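Local coordinates for outer membrane protein SusF (Bacteroides thetaiotaomicron, PDB 4FE9) that binds starch at the cell surface through carbohydrate-binding modules, before the starch is transported into the periplasm for degradation, at residues T57-G62 with I129-N134. Residues are numbered along the deposited sequence; the frame is centred on the assembly and turned at random.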
ATOM      1  N   THR A  57      27.108  24.370  30.158  1.00 15.36           N
ATOM      2  CA  THR A  57      26.727  23.221  30.954  1.00 16.03           C
ATOM      3  C   THR A  57      26.861  23.599  32.410  1.00 15.36           C
ATOM      4  O   THR A  57      27.699  24.424  32.747  1.00 14.13           O
ATOM      5  CB  THR A  57      27.688  22.049  30.676  1.00 15.14           C
ATOM      6  OG1 THR A  57      27.180  20.856  31.287  1.00 23.84           O
ATOM      7  CG2 THR A  57      29.060  22.348  31.211  1.00 17.51           C
ATOM      8  N   THR A  58      26.114  22.927  33.288  1.00 15.55           N
ATOM      9  CA  THR A  58      26.354  23.084  34.701  1.00 16.78           C
ATOM     10  C   THR A  58      27.402  22.134  35.243  1.00 17.55           C
ATOM     11  O   THR A  58      27.687  22.155  36.432  1.00 18.07           O
ATOM     12  CB  THR A  58      25.076  22.959  35.549  1.00 17.21           C
ATOM     13  OG1 THR A  58      24.557  21.641  35.434  1.00 13.56           O
ATOM     14  CG2 THR A  58      23.997  23.997  35.109  1.00 14.52           C
ATOM     15  N   ALA A  59      28.081  21.414  34.363  1.00 19.32           N
ATOM     16  CA  ALA A  59      29.212  20.565  34.789  1.00 19.95           C
ATOM     17  C   ALA A  59      30.411  21.424  35.167  1.00 22.02           C
ATOM     18  O   ALA A  59      30.575  22.531  34.662  1.00 22.01           O
ATOM     19  CB  ALA A  59      29.589  19.589  33.700  1.00 19.91           C
ATOM     20  N   GLU A  60      31.223  20.926  36.093  1.00 23.87           N
ATOM     21  CA  GLU A  60      32.361  21.683  36.614  1.00 27.31           C
ATOM     22  C   GLU A  60      33.410  21.950  35.534  1.00 29.06           C
ATOM     23  O   GLU A  60      33.592  21.143  34.593  1.00 29.71           O
ATOM     24  CB  GLU A  60      32.984  20.952  37.814  1.00 26.39           C
ATOM     25  CG  GLU A  60      32.074  20.960  39.050  1.00 31.92           C
ATOM     26  CD  GLU A  60      32.721  20.331  40.298  1.00 43.69           C
ATOM     27  OE1 GLU A  60      32.043  19.523  40.974  1.00 49.55           O
ATOM     28  OE2 GLU A  60      33.844  20.739  40.666  1.00 49.47           O
ATOM     29  N   GLU A  61      34.105  23.072  35.662  1.00 30.49           N
ATOM     30  CA  GLU A  61      35.268  23.337  34.832  1.00 32.37           C
ATOM     31  C   GLU A  61      36.294  22.184  34.964  1.00 31.65           C
ATOM     32  O   GLU A  61      36.453  21.593  36.046  1.00 32.17           O
ATOM     33  CB  GLU A  61      35.910  24.678  35.225  1.00 32.40           C
ATOM     34  CG  GLU A  61      36.285  25.543  34.033  1.00 37.72           C
ATOM     35  CD  GLU A  61      35.336  25.344  32.855  1.00 53.64           C
ATOM     36  OE1 GLU A  61      35.813  24.950  31.767  1.00 60.16           O
ATOM     37  OE2 GLU A  61      34.103  25.488  33.049  1.00 56.85           O
ATOM     38  N   GLY A  62      36.914  21.807  33.860  1.00 30.68           N
ATOM     39  CA  GLY A  62      37.862  20.688  33.901  1.00 29.63           C
ATOM     40  C   GLY A  62      37.280  19.375  33.376  1.00 28.56           C
ATOM     41  O   GLY A  62      38.014  18.538  32.839  1.00 28.98           O
ATOM     42  N   ILE A 129      29.094  11.436  33.929  1.00 17.28           N
ATOM     43  CA  ILE A 129      27.872  11.909  34.541  1.00 16.33           C
ATOM     44  C   ILE A 129      26.966  12.503  33.484  1.00 15.92           C
ATOM     45  O   ILE A 129      27.390  13.342  32.719  1.00 12.38           O
ATOM     46  CB  ILE A 129      28.172  12.959  35.649  1.00 16.13           C
ATOM     47  CG1 ILE A 129      28.983  12.298  36.767  1.00 17.12           C
ATOM     48  CG2 ILE A 129      26.901  13.504  36.232  1.00 14.81           C
ATOM     49  CD1 ILE A 129      30.227  13.089  37.131  1.00 20.86           C
ATOM     50  N   GLN A 130      25.719  12.031  33.456  1.00 14.99           N
ATOM     51  CA  GLN A 130      24.751  12.342  32.402  1.00 16.74           C
ATOM     52  C   GLN A 130      24.431  13.861  32.358  1.00 15.99           C
ATOM     53  O   GLN A 130      24.225  14.493  33.406  1.00 15.26           O
ATOM     54  CB  GLN A 130      23.465  11.548  32.676  1.00 15.93           C
ATOM     55  CG  GLN A 130      22.331  11.849  31.782  1.00 19.64           C
ATOM     56  CD  GLN A 130      22.524  11.252  30.396  1.00 32.48           C
ATOM     57  OE1 GLN A 130      22.636  10.020  30.240  1.00 34.00           O
ATOM     58  NE2 GLN A 130      22.650  12.118  29.389  1.00 22.61           N
ATOM     59  N   LEU A 131      24.491  14.451  31.170  1.00 15.46           N
ATOM     60  CA  LEU A 131      23.945  15.822  30.952  1.00 15.66           C
ATOM     61  C   LEU A 131      22.554  15.780  30.359  1.00 16.26           C
ATOM     62  O   LEU A 131      22.294  15.018  29.423  1.00 17.34           O
ATOM     63  CB  LEU A 131      24.896  16.655  30.060  1.00 14.84           C
ATOM     64  CG  LEU A 131      26.364  16.644  30.510  1.00 16.99           C
ATOM     65  CD1 LEU A 131      27.298  17.192  29.479  1.00 18.13           C
ATOM     66  CD2 LEU A 131      26.572  17.345  31.863  1.00 16.48           C
ATOM     67  N   VAL A 132      21.616  16.505  30.965  1.00 16.79           N
ATOM     68  CA  VAL A 132      20.286  16.653  30.365  1.00 17.77           C
ATOM     69  C   VAL A 132      20.233  17.948  29.531  1.00 18.09           C
ATOM     70  O   VAL A 132      20.448  19.059  30.063  1.00 17.75           O
ATOM     71  CB  VAL A 132      19.138  16.664  31.442  1.00 18.19           C
ATOM     72  CG1 VAL A 132      17.778  16.834  30.765  1.00 18.42           C
ATOM     73  CG2 VAL A 132      19.158  15.388  32.282  1.00 19.54           C
ATOM     74  N   GLY A 133      20.135  17.794  28.212  1.00 18.21           N
ATOM     75  CA  GLY A 133      20.214  18.946  27.319  1.00 17.83           C
ATOM     76  C   GLY A 133      18.970  19.059  26.466  1.00 18.23           C
ATOM     77  O   GLY A 133      18.095  18.204  26.527  1.00 16.80           O
ATOM     78  N   ASN A 134      18.906  20.096  25.628  1.00 17.10           N
ATOM     79  CA  ASN A 134      17.739  20.301  24.769  1.00 16.06           C
ATOM     80  C   ASN A 134      18.043  19.740  23.366  1.00 17.15           C
ATOM     81  O   ASN A 134      19.190  19.564  23.025  1.00 16.34           O
ATOM     82  CB  ASN A 134      17.463  21.799  24.658  1.00 17.01           C
ATOM     83  CG  ASN A 134      18.718  22.586  24.310  1.00 15.60           C
ATOM     84  OD1 ASN A 134      19.768  22.368  24.899  1.00 19.72           O
ATOM     85  ND2 ASN A 134      18.656  23.340  23.240  1.00 18.01           N
TER
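Leu-131 meets Thr-57 and Ala-59 through methyl and hydroxyl groups alone, with no flat group stacked between them; the amide of Gln-130 turns away from the contact, binding the next carbonyl of its own strand and Asn-118 OD1 on strand 111-122. Gln-130 NE2 donates to Leu-131 O at 2.9 Å, the acceptor lying only 4° out of the amide plane while the donor sits above the carbonyl plane. The setting is the Ig-like, E-set N-terminal domain, far from the glycan pockets. Here the end of strand 48-57 and its following loop lie beside strand 128-141, with strand 27-33 pairing with both, antiparallel to the first and parallel to the second. Thr-57 begins an ST turn: its OG1 accepts from Ala-59 N at 3.3 Å, nearly straight at 163°, and a second hydrogen bond, to Thr-28 O on strand 27-33, also grips the hydroxyl. OG1 stands anti to the backbone N (chi1 -170°), which points it at the two methyls of Leu-131. The buried Leu-131 side chain, crossing Thr-57 at about a right angle, also packs on Leu-27, Ala-29, Ala-119 and Ala-121. Leu-131 CD2 lies 3.6 Å from Thr-57 OG1. The same Leu-131 CD2 touches Ala-59 CB at 4.2 Å.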